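Local coordinates for protein phosphoglycerate kinase (Coxiella burnetii, PDB 4NG4) that catalyses the reversible transfer of a phosphoryl group between ATP and 3-phosphoglycerate, a step of glycolysis, and here holds ADP and magnesium, at residues N104-G109 with A141-I146; F147-F152 with A160-V165; E46-A51 with A89-K94; E121-R124 with G128-E131; S206-L211 with V321-I326. One frame throughout, in Å; residues are numbered along the deposited sequence.

Contacts 1 to 4 lie in the N-terminal domain, where the predicted 3-phosphoglycerate residues gather; contact 5 belongs to the C-terminal, nucleotide-binding domain and grips the ADP diphosphate. Contacts 1, 2 and 4 form one connected group, with centres 12 to 14 Å apart. E121 O of contact 4 receives a weak bond from W106 NE1 of contact 1, and E129 of contact 4 accepts from the backbone N of S161 in contact 2. Contact 3 stands aside, its nearest atoms about 5 Å from contact 2 and about 8 Å from contact 4. Between contacts 4 and 5 the centres are about 31 Å apart and the nearest atoms about 20 Å.

Contact 1: N104-G109 with A141-I146; sequences NDWLKG and AELCDI
The indole of W106 meets L143 at its edge: CD1 of the leucine sits near the ring plane beside CE3, at 3.5 Å, with CZ3 also close, and the two side chains cross at about a right angle. One face of the same ring carries CG of its own neighbour L107, centred above it. This packing belongs to the N-terminal, Rossmann-like domain of phosphoglycerate kinase. It ties the 3-10 turn 106-108, in the connection between strands 102-103 and 117-120, to the residue that leaves helix 134-142 on the way to strand 146-149.

W106 holds CG between its backbone N and carbonyl carbon (chi1 61°), which sets the broad ring against M28, L68 and M140, while NE1 makes a weak hydrogen bond to E121 O. A large flat group suits a place bordered by helix and sheet together. L143 suits its place because its two methyls reach different parts of the turn. CD1 lies 3.5 Å from W106 O and also at the indole edge, whereas CD2 approaches L107 O at 3.3 Å. The backbone of the turn closes with G109 N bonded to W106 O at 3.2 Å. G109 adopts a positive phi of 121°, a conformation readily open to glycine, and its bare CA rests 3.5 Å from L143 CD2.

Contact 2: F147-F152 with A160-V165; sequences FVMDAF and ASTAGV
F147 reaches from strand 146-149 to V165 on helix 160-168. Its CB points at the helix, and chi1 of 178° sets CG anti to the backbone N, carrying the ring out from the strand. Farther along, the ring atoms CD2, CE1 and CE2 all lie within 4.0 Å of V165 CG1, and CZ comes closest to the same methyl, at 3.5 Å. CG1 stands 3.7 Å from the ring centroid, 21° off the normal, a CH-pi contact for which the flat, apolar phenylalanine offers one face to the branched valine. CZ also lies 3.5 Å from the backbone O of S161, which approaches obliquely. On the opposite face is M149 N, offset toward the rim.

Strand, helix and strand 171-174 make a beta-alpha-beta unit of the N-terminal domain; the axes of strand 147-149 and helix 160-165 approach to 9.3 Å, with 121° between their directions. Two residues along the strand, M149 faces the same way. Its chain bends at chi2, and CE ends 3.7 Å from T162 CB, the flexible thioether fitting alongside the threonine. The hydroxyl of T162 is engaged separately, with R157 O and Q159 N, as that of S161 is with R30. The helix has a wider, pi-type turn at 160-164, in which V165 N bonds to A160 O at 2.8 Å.

Contact 3: E46-A51 with A89-K94; sequences ERIVRA and ARLLSK
The helical segments 46-51 and 89-94 come closest at I48 and L92, whose CA atoms are 7.4 Å apart, a spacing that lets branched aliphatic side chains fill the space between the backbones. I48 carries the contact from its side with two separate methyls. CD1, at the end of the longer branch, meets L91 CD1 at 3.4 Å. CG2, which stands anti to the backbone N, lies between the two leucines, 4.0 Å from L91 CD1 and 4.1 Å from L92 CD2. Both leucines lie at a slant to the isoleucine. L91 sends CG anti to its own backbone N (chi1 -159°), reaching out to I48, whereas L92 approaches with its end. Beta-branched isoleucine suits the central place because its two branches together reach both leucines.

R47, one residue before I48, is a predicted substrate-binding residue, although it takes no part in the packing. Within the N-terminal domain, helix 46-60 lies between strands 26-31 and 64-69 in the chain, and helix 86-94 follows strand 64-69. I48 also touches V35, while A89 and L92 rest on L119 of strand 117-120.

Contact 4: E121-R124 with G128-E131; sequences ENVR and GENE
V123 and E129 form the close part of this contact: OE1 of the glutamate lies 3.2 Å from V123 CG2, and E129 CB is 3.6 Å from V123 O. E129 points its CB at the other segment; with CG anti to the backbone N (chi1 165°) and the chain bent at chi2 (75°), OE1 is brought beside the valine CG2. The glutamate is buried, yet its OE2 has a polar partner in S161 N. This residue type suits the spot, since its methylenes pack while its end takes up a backbone N-H.

Both segments belong to the connection between strand 117-120 and helix 134-142, in the N-terminal domain of phosphoglycerate kinase. Here N122 makes an Asx turn, its OD1 accepting from R124 N at 3.1 Å with the donor well above the carbonyl plane; ND2 bonds to L71 O and F83 O.

Looser contact is found at R124, a predicted substrate-binding residue: its CG lies 4.2 Å from E129 CG, and R124 NE stays 5.3 Å from E129 OE1, while NH1 bonds to G72 O. N130 and E131, next in the chain after E129, are exposed.

Contact 5: S206-L211 with V321-I326; sequences STKIHL and VWNGPI. With ADP (adenosine-5'-diphosphate), chain E.
K208 turns CG anti to its carbonyl carbon (chi1 -62°) and stays extended from there, so NZ is carried far from the backbone; N323 places CG anti to its backbone N (chi1 168°), bringing the amide to meet it. The two side chains approach each other from opposite directions. K208 NZ donates to N323 OD1 at 2.6 Å, from above the carbonyl plane, with a C=O...N angle of 103°. The same ammonium holds ADP O3B at 2.8 Å and O2A at 2.7 Å, joining beta and alpha phosphates, and G201 O is a further partner. A long, flexible lysine suits this place, since its end can gather acceptors from both phosphates.

This is the nucleotide site of the Rossmann-like C-terminal domain, at the C-terminal end of strand 319-323 of the parallel sheet and just before helix 209-216. N323 uses both polar atoms of its amide: OD1 takes the lysine, while ND2 gives a weak bond to ADP O3B at 2.6 Å and another bond to G355 O, which together probably fix the amide's rotation. L211 packs CD2 3.8 Å from N323 OD1. Beyond the strand comes G324, whose positive phi suits a residue without CB, and its CA lies 3.7 Å from ADP O1B. P325 follows with CD 3.6 Å from ADP O3A.

Contact 1: N104-G109 with A141-I146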
# COMPACT_ATOMS: atom_id res chain seq x y z
N ASN A 104 -0.47 5.27 -30.15
CA ASN A 104 -0.56 3.83 -30.21
C ASN A 104 0.73 3.12 -30.61
O ASN A 104 1.09 2.10 -30.00
CB ASN A 104 -1.66 3.45 -31.19
CG ASN A 104 -2.14 2.06 -30.97
OD1 ASN A 104 -1.44 1.09 -31.28
ND2 ASN A 104 -3.33 1.95 -30.39
N ASP A 105 1.39 3.64 -31.65
CA ASP A 105 2.66 3.08 -32.14
C ASP A 105 3.83 3.86 -31.54
O ASP A 105 4.77 4.25 -32.23
CB ASP A 105 2.70 3.09 -33.69
CG ASP A 105 2.36 4.46 -34.29
OD1 ASP A 105 2.20 5.43 -33.52
OD2 ASP A 105 2.24 4.56 -35.53
N TRP A 106 3.79 4.06 -30.23
CA TRP A 106 4.70 5.02 -29.59
C TRP A 106 6.17 4.59 -29.52
O TRP A 106 7.04 5.44 -29.31
CB TRP A 106 4.19 5.42 -28.19
CG TRP A 106 4.05 4.30 -27.19
CD1 TRP A 106 2.93 3.56 -26.94
CD2 TRP A 106 5.04 3.85 -26.27
NE1 TRP A 106 3.17 2.65 -25.94
CE2 TRP A 106 4.46 2.81 -25.50
CE3 TRP A 106 6.37 4.20 -26.02
CZ2 TRP A 106 5.17 2.12 -24.52
CZ3 TRP A 106 7.07 3.52 -25.03
CH2 TRP A 106 6.47 2.49 -24.30
N LEU A 107 6.45 3.30 -29.70
CA LEU A 107 7.81 2.76 -29.53
C LEU A 107 8.75 3.20 -30.63
O LEU A 107 9.95 3.32 -30.38
CB LEU A 107 7.81 1.24 -29.49
CG LEU A 107 7.10 0.60 -28.31
CD1 LEU A 107 5.67 0.18 -28.71
CD2 LEU A 107 7.92 -0.58 -27.84
N LYS A 108 8.20 3.41 -31.83
CA LYS A 108 8.99 3.88 -32.98
C LYS A 108 9.22 5.39 -32.96
O LYS A 108 9.90 5.93 -33.84
CB LYS A 108 8.33 3.47 -34.31
CG LYS A 108 8.84 2.16 -34.90
CD LYS A 108 8.94 2.21 -36.43
CE LYS A 108 10.14 3.04 -36.92
NZ LYS A 108 10.20 3.16 -38.41
N GLY A 109 8.66 6.08 -31.96
CA GLY A 109 8.91 7.52 -31.77
C GLY A 109 7.65 8.35 -31.82
O GLY A 109 6.64 7.91 -32.37
N ALA A 141 14.01 3.73 -23.38
CA ALA A 141 15.01 4.71 -22.93
C ALA A 141 15.50 5.59 -24.07
O ALA A 141 15.90 6.74 -23.85
CB ALA A 141 16.19 4.00 -22.30
N GLU A 142 15.46 5.04 -25.28
CA GLU A 142 15.76 5.77 -26.52
C GLU A 142 14.80 6.94 -26.71
O GLU A 142 15.21 8.03 -27.11
CB GLU A 142 15.64 4.80 -27.72
CG GLU A 142 16.58 5.06 -28.88
CD GLU A 142 18.04 4.76 -28.54
OE1 GLU A 142 18.32 4.27 -27.43
OE2 GLU A 142 18.91 5.02 -29.40
N LEU A 143 13.52 6.71 -26.39
CA LEU A 143 12.43 7.66 -26.68
C LEU A 143 12.39 8.92 -25.79
O LEU A 143 11.55 9.80 -26.01
CB LEU A 143 11.07 6.94 -26.59
CG LEU A 143 10.83 5.76 -27.54
CD1 LEU A 143 9.66 4.92 -27.03
CD2 LEU A 143 10.57 6.22 -28.97
N CYS A 144 13.27 9.03 -24.79
CA CYS A 144 13.20 10.17 -23.87
C CYS A 144 14.55 10.66 -23.36
O CYS A 144 15.53 9.91 -23.28
CB CYS A 144 12.31 9.81 -22.68
SG CYS A 144 13.19 8.91 -21.40
N ASP A 145 14.59 11.94 -23.01
CA ASP A 145 15.73 12.55 -22.33
C ASP A 145 15.71 12.18 -20.85
O ASP A 145 16.72 11.76 -20.29
CB ASP A 145 15.69 14.07 -22.45
CG ASP A 145 15.84 14.55 -23.87
OD1 ASP A 145 16.92 14.33 -24.45
OD2 ASP A 145 14.88 15.17 -24.39
N ILE A 146 14.54 12.35 -20.22
CA ILE A 146 14.36 12.09 -18.80
C ILE A 146 13.22 11.11 -18.54
O ILE A 146 12.16 11.21 -19.18
CB ILE A 146 14.07 13.38 -18.00
CG1 ILE A 146 15.18 14.42 -18.20
CG2 ILE A 146 13.91 13.07 -16.52
CD1 ILE A 146 14.85 15.76 -17.62

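Contact 2: F147-F152 with A160-V165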
# COMPACT_ATOMS: atom_id res chain seq x y z
N PHE A 147 13.44 10.18 -17.62
CA PHE A 147 12.39 9.27 -17.15
C PHE A 147 12.01 9.61 -15.72
O PHE A 147 12.89 9.75 -14.87
CB PHE A 147 12.85 7.82 -17.22
CG PHE A 147 11.84 6.83 -16.70
CD1 PHE A 147 10.58 6.75 -17.27
CD2 PHE A 147 12.14 6.00 -15.63
CE1 PHE A 147 9.64 5.85 -16.81
CE2 PHE A 147 11.21 5.10 -15.15
CZ PHE A 147 9.95 5.02 -15.75
N VAL A 148 10.71 9.73 -15.46
CA VAL A 148 10.20 10.04 -14.14
C VAL A 148 9.32 8.88 -13.64
O VAL A 148 8.20 8.71 -14.14
CB VAL A 148 9.38 11.34 -14.16
CG1 VAL A 148 8.96 11.72 -12.76
CG2 VAL A 148 10.18 12.44 -14.77
N MET A 149 9.83 8.10 -12.70
CA MET A 149 9.05 7.05 -12.05
C MET A 149 8.19 7.68 -10.99
O MET A 149 8.66 7.99 -9.90
CB MET A 149 9.94 5.97 -11.43
CG MET A 149 9.18 4.82 -10.73
SD MET A 149 7.76 4.20 -11.66
CE MET A 149 7.58 2.56 -10.99
N ASP A 150 6.91 7.84 -11.30
CA ASP A 150 5.94 8.45 -10.41
C ASP A 150 4.84 7.45 -10.07
O ASP A 150 3.68 7.85 -9.92
CB ASP A 150 5.36 9.69 -11.10
CG ASP A 150 4.58 10.59 -10.16
OD1 ASP A 150 5.06 10.85 -9.03
OD2 ASP A 150 3.49 11.04 -10.58
N ALA A 151 5.19 6.17 -9.93
CA ALA A 151 4.21 5.08 -9.77
C ALA A 151 4.53 4.05 -8.65
O ALA A 151 4.80 2.87 -8.93
CB ALA A 151 4.03 4.37 -11.11
N PHE A 152 4.47 4.50 -7.40
CA PHE A 152 4.81 3.64 -6.25
C PHE A 152 3.99 2.34 -6.19
O PHE A 152 4.51 1.30 -5.77
CB PHE A 152 4.67 4.41 -4.93
CG PHE A 152 5.12 3.63 -3.71
CD1 PHE A 152 6.45 3.65 -3.31
CD2 PHE A 152 4.22 2.89 -2.98
CE1 PHE A 152 6.87 2.94 -2.19
CE2 PHE A 152 4.63 2.18 -1.86
CZ PHE A 152 5.97 2.20 -1.47
N ALA A 160 9.70 -3.67 -17.56
CA ALA A 160 10.35 -2.74 -18.48
C ALA A 160 9.99 -1.27 -18.21
O ALA A 160 10.83 -0.39 -18.24
CB ALA A 160 9.98 -3.12 -19.92
N SER A 161 8.72 -1.04 -17.93
CA SER A 161 8.18 0.30 -17.73
C SER A 161 8.34 0.86 -16.31
O SER A 161 8.12 2.07 -16.09
CB SER A 161 6.69 0.31 -18.13
OG SER A 161 5.85 -0.35 -17.21
N THR A 162 8.73 0.01 -15.35
CA THR A 162 8.96 0.41 -13.94
C THR A 162 10.41 0.30 -13.47
O THR A 162 10.79 0.94 -12.48
CB THR A 162 8.17 -0.47 -12.97
OG1 THR A 162 8.70 -1.80 -13.00
CG2 THR A 162 6.69 -0.50 -13.33
N ALA A 163 11.21 -0.51 -14.17
CA ALA A 163 12.55 -0.85 -13.73
C ALA A 163 13.57 -0.77 -14.86
O ALA A 163 14.56 -0.03 -14.77
CB ALA A 163 12.53 -2.23 -13.14
N GLY A 164 13.34 -1.54 -15.92
CA GLY A 164 14.28 -1.63 -17.04
C GLY A 164 14.56 -0.29 -17.69
O GLY A 164 15.72 0.06 -17.90
N VAL A 165 13.50 0.46 -18.00
CA VAL A 165 13.65 1.75 -18.66
C VAL A 165 14.53 2.69 -17.83
O VAL A 165 15.42 3.35 -18.40
CB VAL A 165 12.30 2.43 -18.98
CG1 VAL A 165 11.46 2.64 -17.74
CG2 VAL A 165 12.53 3.75 -19.68

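Contact 3: E46-A51 with A89-K94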
# COMPACT_ATOMS: atom_id res chain seq x y z
N GLU A 46 -9.96 8.43 -9.06
CA GLU A 46 -9.12 9.00 -8.01
C GLU A 46 -7.64 8.98 -8.41
O GLU A 46 -6.88 9.87 -7.99
CB GLU A 46 -9.37 8.25 -6.68
CG GLU A 46 -8.47 8.64 -5.49
CD GLU A 46 -8.67 10.06 -4.97
OE1 GLU A 46 -9.16 10.93 -5.72
OE2 GLU A 46 -8.32 10.31 -3.80
N ARG A 47 -7.25 8.02 -9.24
CA ARG A 47 -5.85 7.86 -9.64
C ARG A 47 -5.45 8.92 -10.63
O ARG A 47 -4.32 9.41 -10.60
CB ARG A 47 -5.60 6.49 -10.24
CG ARG A 47 -6.24 5.38 -9.45
CD ARG A 47 -5.64 4.02 -9.70
NE ARG A 47 -6.42 3.01 -8.96
CZ ARG A 47 -6.06 1.74 -8.79
NH1 ARG A 47 -4.94 1.27 -9.31
NH2 ARG A 47 -6.85 0.94 -8.10
N ILE A 48 -6.36 9.27 -11.53
CA ILE A 48 -6.10 10.37 -12.46
C ILE A 48 -5.98 11.67 -11.68
O ILE A 48 -5.02 12.42 -11.86
CB ILE A 48 -7.20 10.52 -13.53
CG1 ILE A 48 -7.38 9.21 -14.33
CG2 ILE A 48 -6.88 11.68 -14.47
CD1 ILE A 48 -8.81 8.97 -14.77
N VAL A 49 -6.95 11.92 -10.80
CA VAL A 49 -6.97 13.13 -9.96
C VAL A 49 -5.67 13.26 -9.15
O VAL A 49 -5.13 14.36 -8.97
CB VAL A 49 -8.22 13.16 -9.00
CG1 VAL A 49 -8.09 14.29 -7.97
CG2 VAL A 49 -9.51 13.32 -9.79
N ARG A 50 -5.16 12.12 -8.68
CA ARG A 50 -3.91 12.07 -7.91
C ARG A 50 -2.69 12.35 -8.82
O ARG A 50 -1.81 13.12 -8.47
CB ARG A 50 -3.77 10.70 -7.22
CG ARG A 50 -3.57 10.73 -5.69
CD ARG A 50 -4.38 9.62 -4.97
NE ARG A 50 -4.49 8.40 -5.78
CZ ARG A 50 -5.25 7.35 -5.48
NH1 ARG A 50 -5.97 7.33 -4.36
NH2 ARG A 50 -5.28 6.30 -6.31
N ALA A 51 -2.67 11.74 -9.99
CA ALA A 51 -1.56 11.89 -10.93
C ALA A 51 -1.51 13.25 -11.63
O ALA A 51 -0.46 13.64 -12.16
CB ALA A 51 -1.59 10.77 -11.97
N ALA A 89 -7.58 8.86 -21.74
CA ALA A 89 -7.08 9.93 -22.61
C ALA A 89 -8.11 11.04 -22.83
O ALA A 89 -7.75 12.23 -22.96
CB ALA A 89 -6.63 9.36 -23.94
N ARG A 90 -9.38 10.66 -22.89
CA ARG A 90 -10.44 11.64 -22.96
C ARG A 90 -10.57 12.35 -21.62
O ARG A 90 -10.70 13.57 -21.55
CB ARG A 90 -11.76 10.97 -23.35
CG ARG A 90 -11.82 10.54 -24.82
CD ARG A 90 -13.13 9.84 -25.17
NE ARG A 90 -13.18 8.48 -24.62
CZ ARG A 90 -14.23 7.66 -24.74
NH1 ARG A 90 -15.33 8.04 -25.39
NH2 ARG A 90 -14.17 6.44 -24.20
N LEU A 91 -10.52 11.56 -20.54
CA LEU A 91 -10.70 12.09 -19.20
C LEU A 91 -9.52 12.96 -18.73
O LEU A 91 -9.69 13.81 -17.86
CB LEU A 91 -10.98 10.94 -18.22
CG LEU A 91 -11.67 11.24 -16.88
CD1 LEU A 91 -10.65 11.57 -15.81
CD2 LEU A 91 -12.71 12.34 -17.01
N LEU A 92 -8.34 12.75 -19.31
CA LEU A 92 -7.16 13.60 -19.06
C LEU A 92 -7.26 14.96 -19.74
O LEU A 92 -6.92 15.98 -19.14
CB LEU A 92 -5.88 12.91 -19.56
CG LEU A 92 -5.07 12.07 -18.58
CD1 LEU A 92 -4.03 11.26 -19.34
CD2 LEU A 92 -4.41 12.95 -17.54
N SER A 93 -7.67 14.95 -21.00
CA SER A 93 -7.82 16.19 -21.78
C SER A 93 -8.84 17.10 -21.11
O SER A 93 -8.59 18.29 -20.93
CB SER A 93 -8.25 15.88 -23.22
OG SER A 93 -7.39 14.91 -23.80
N LYS A 94 -9.97 16.52 -20.71
CA LYS A 94 -11.02 17.23 -19.98
C LYS A 94 -10.42 18.00 -18.80
O LYS A 94 -10.82 19.13 -18.52
CB LYS A 94 -12.11 16.25 -19.51
CG LYS A 94 -13.50 16.85 -19.35
CD LYS A 94 -14.59 15.79 -19.53
CE LYS A 94 -16.01 16.36 -19.34
NZ LYS A 94 -16.39 17.33 -20.41

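Contact 4: E121-R124 with G128-E131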
# COMPACT_ATOMS: atom_id res chain seq x y z
N GLU A 121 -0.23 4.19 -25.24
CA GLU A 121 -1.18 3.11 -25.04
C GLU A 121 -0.63 2.10 -24.01
O GLU A 121 0.58 1.88 -23.94
CB GLU A 121 -1.49 2.44 -26.38
CG GLU A 121 -2.49 1.30 -26.32
CD GLU A 121 -3.78 1.65 -25.61
OE1 GLU A 121 -3.74 1.87 -24.37
OE2 GLU A 121 -4.84 1.68 -26.27
N ASN A 122 -1.54 1.54 -23.20
CA ASN A 122 -1.24 0.48 -22.22
C ASN A 122 0.13 -0.21 -22.45
O ASN A 122 0.35 -0.86 -23.46
CB ASN A 122 -2.38 -0.55 -22.25
CG ASN A 122 -2.38 -1.47 -21.05
OD1 ASN A 122 -1.43 -1.52 -20.27
ND2 ASN A 122 -3.47 -2.22 -20.91
N VAL A 123 1.03 -0.04 -21.49
CA VAL A 123 2.39 -0.56 -21.62
C VAL A 123 2.45 -2.07 -21.55
O VAL A 123 3.43 -2.66 -21.95
CB VAL A 123 3.28 -0.08 -20.48
CG1 VAL A 123 3.54 1.39 -20.62
CG2 VAL A 123 2.64 -0.41 -19.13
N ARG A 124 1.41 -2.67 -20.97
CA ARG A 124 1.32 -4.11 -20.83
C ARG A 124 0.90 -4.85 -22.11
O ARG A 124 0.80 -6.07 -22.11
CB ARG A 124 0.36 -4.45 -19.69
CG ARG A 124 0.89 -4.03 -18.34
CD ARG A 124 0.08 -4.65 -17.22
NE ARG A 124 0.68 -4.35 -15.93
CZ ARG A 124 0.10 -4.55 -14.76
NH1 ARG A 124 -1.13 -5.06 -14.67
NH2 ARG A 124 0.75 -4.24 -13.66
N GLY A 128 7.11 -8.31 -23.68
CA GLY A 128 8.31 -8.15 -22.85
C GLY A 128 8.23 -7.26 -21.62
O GLY A 128 9.19 -7.17 -20.85
N GLU A 129 7.10 -6.59 -21.42
CA GLU A 129 6.91 -5.74 -20.24
C GLU A 129 7.07 -6.53 -18.95
O GLU A 129 7.87 -6.17 -18.07
CB GLU A 129 5.53 -5.08 -20.27
CG GLU A 129 5.07 -4.47 -18.94
CD GLU A 129 5.75 -3.16 -18.58
OE1 GLU A 129 5.06 -2.26 -18.05
OE2 GLU A 129 6.97 -3.01 -18.84
N ASN A 130 6.30 -7.60 -18.82
CA ASN A 130 6.32 -8.41 -17.60
C ASN A 130 7.67 -9.10 -17.24
O ASN A 130 7.95 -9.34 -16.06
CB ASN A 130 5.18 -9.42 -17.64
CG ASN A 130 5.30 -10.41 -16.55
OD1 ASN A 130 5.02 -10.09 -15.40
ND2 ASN A 130 5.77 -11.60 -16.89
N GLU A 131 8.50 -9.40 -18.24
CA GLU A 131 9.82 -10.00 -18.00
C GLU A 131 10.93 -8.95 -17.82
O GLU A 131 12.10 -9.31 -17.62
CB GLU A 131 10.24 -10.89 -19.17
CG GLU A 131 9.55 -12.23 -19.28
CD GLU A 131 9.93 -12.93 -20.60
OE1 GLU A 131 10.90 -12.46 -21.27
OE2 GLU A 131 9.26 -13.92 -20.97

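Contact 5: S206-L211 with V321-I326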
# COMPACT_ATOMS: atom_id res chain seq x y z
N SER A 206 1.05 -15.81 8.27
CA SER A 206 1.93 -16.22 7.18
C SER A 206 2.05 -15.21 6.06
O SER A 206 2.96 -15.28 5.27
CB SER A 206 1.41 -17.53 6.59
OG SER A 206 0.12 -17.35 6.04
N THR A 207 1.11 -14.28 5.97
CA THR A 207 1.17 -13.24 4.96
C THR A 207 1.75 -11.96 5.51
O THR A 207 1.99 -11.03 4.74
CB THR A 207 -0.21 -12.91 4.44
OG1 THR A 207 -1.06 -12.68 5.55
CG2 THR A 207 -0.78 -14.06 3.63
N LYS A 208 1.99 -11.91 6.82
CA LYS A 208 2.46 -10.68 7.46
C LYS A 208 3.65 -10.83 8.42
O LYS A 208 4.04 -9.87 9.11
CB LYS A 208 1.27 -10.00 8.15
CG LYS A 208 0.20 -9.60 7.13
CD LYS A 208 -0.65 -8.43 7.54
CE LYS A 208 -1.38 -7.89 6.30
NZ LYS A 208 -2.41 -6.87 6.60
N ILE A 209 4.27 -12.01 8.41
CA ILE A 209 5.36 -12.33 9.29
C ILE A 209 6.61 -11.52 8.96
O ILE A 209 7.38 -11.15 9.84
CB ILE A 209 5.69 -13.82 9.22
CG1 ILE A 209 6.55 -14.25 10.43
CG2 ILE A 209 6.39 -14.17 7.90
CD1 ILE A 209 5.84 -14.13 11.74
N HIS A 210 6.82 -11.25 7.68
CA HIS A 210 8.03 -10.55 7.27
C HIS A 210 7.87 -9.07 7.63
O HIS A 210 8.85 -8.39 7.91
CB HIS A 210 8.30 -10.77 5.77
CG HIS A 210 9.61 -10.22 5.29
ND1 HIS A 210 9.88 -10.02 3.96
CD2 HIS A 210 10.72 -9.82 5.96
CE1 HIS A 210 11.10 -9.53 3.82
NE2 HIS A 210 11.63 -9.39 5.02
N LEU A 211 6.64 -8.59 7.67
CA LEU A 211 6.34 -7.23 8.10
C LEU A 211 6.56 -7.07 9.59
O LEU A 211 7.14 -6.09 10.05
CB LEU A 211 4.90 -6.86 7.77
CG LEU A 211 4.39 -5.47 8.17
CD1 LEU A 211 5.41 -4.35 7.88
CD2 LEU A 211 3.09 -5.18 7.45
N VAL A 321 1.60 3.21 12.77
CA VAL A 321 1.54 2.53 11.47
C VAL A 321 0.53 1.40 11.60
O VAL A 321 0.71 0.52 12.40
CB VAL A 321 2.93 1.97 11.05
CG1 VAL A 321 2.87 1.32 9.69
CG2 VAL A 321 3.97 3.07 11.02
N TRP A 322 -0.55 1.43 10.82
CA TRP A 322 -1.64 0.47 11.03
C TRP A 322 -2.12 -0.19 9.73
O TRP A 322 -2.57 0.49 8.81
CB TRP A 322 -2.80 1.16 11.74
CG TRP A 322 -4.07 0.40 11.74
CD1 TRP A 322 -4.23 -0.95 11.83
CD2 TRP A 322 -5.39 0.95 11.68
NE1 TRP A 322 -5.57 -1.28 11.79
CE2 TRP A 322 -6.29 -0.12 11.71
CE3 TRP A 322 -5.88 2.25 11.58
CZ2 TRP A 322 -7.67 0.07 11.65
CZ3 TRP A 322 -7.25 2.43 11.51
CH2 TRP A 322 -8.13 1.35 11.54
N ASN A 323 -2.01 -1.52 9.69
CA ASN A 323 -2.37 -2.34 8.56
C ASN A 323 -3.16 -3.54 9.01
O ASN A 323 -2.59 -4.52 9.49
CB ASN A 323 -1.10 -2.83 7.86
CG ASN A 323 -1.39 -3.93 6.85
OD1 ASN A 323 -0.67 -4.93 6.78
ND2 ASN A 323 -2.45 -3.76 6.07
N GLY A 324 -4.47 -3.47 8.86
CA GLY A 324 -5.34 -4.62 9.12
C GLY A 324 -6.34 -4.40 10.24
O GLY A 324 -5.97 -4.01 11.36
N PRO A 325 -7.62 -4.68 9.96
CA PRO A 325 -8.65 -4.56 11.01
C PRO A 325 -8.49 -5.67 12.05
O PRO A 325 -8.06 -6.79 11.72
CB PRO A 325 -9.94 -4.73 10.24
CG PRO A 325 -9.58 -5.64 9.10
CD PRO A 325 -8.13 -5.36 8.76
N ILE A 326 -8.84 -5.35 13.30
CA ILE A 326 -8.57 -6.22 14.46
C ILE A 326 -9.81 -7.01 14.91
O ILE A 326 -9.77 -7.73 15.92
CB ILE A 326 -7.97 -5.44 15.63
CG1 ILE A 326 -8.89 -4.30 16.08
CG2 ILE A 326 -6.59 -4.89 15.25
CD1 ILE A 326 -9.67 -4.61 17.30
PB ADP E . -5.78 -5.52 5.09
O1B ADP E . -6.56 -4.35 5.65
O2B ADP E . -6.28 -5.96 3.73
O3B ADP E . -4.28 -5.38 5.19
PA ADP E . -5.75 -8.26 5.91
O1A ADP E . -5.67 -8.57 4.44
O2A ADP E . -4.54 -8.57 6.76
O3A ADP E . -6.13 -6.71 6.13
O5' ADP E . -7.02 -9.10 6.48
C5' ADP E . -8.20 -8.46 6.98
C4' ADP E . -9.43 -9.33 6.74
O4' ADP E . -9.38 -10.46 7.62
C3' ADP E . -10.73 -8.57 7.00
O3' ADP E . -11.55 -8.54 5.83
C2' ADP E . -11.39 -9.30 8.17
O2' ADP E . -12.79 -9.53 7.97
C1' ADP E . -10.63 -10.62 8.32
N9 ADP E . -10.45 -10.98 9.76
C8 ADP E . -9.79 -10.26 10.70
N7 ADP E . -9.84 -10.90 11.90
C5 ADP E . -10.53 -12.05 11.75
C6 ADP E . -10.94 -13.19 12.60
N6 ADP E . -10.63 -13.24 13.92
N1 ADP E . -11.65 -14.18 12.01
C2 ADP E . -12.00 -14.18 10.70
N3 ADP E . -11.65 -13.17 9.87
C4 ADP E . -10.93 -12.10 10.33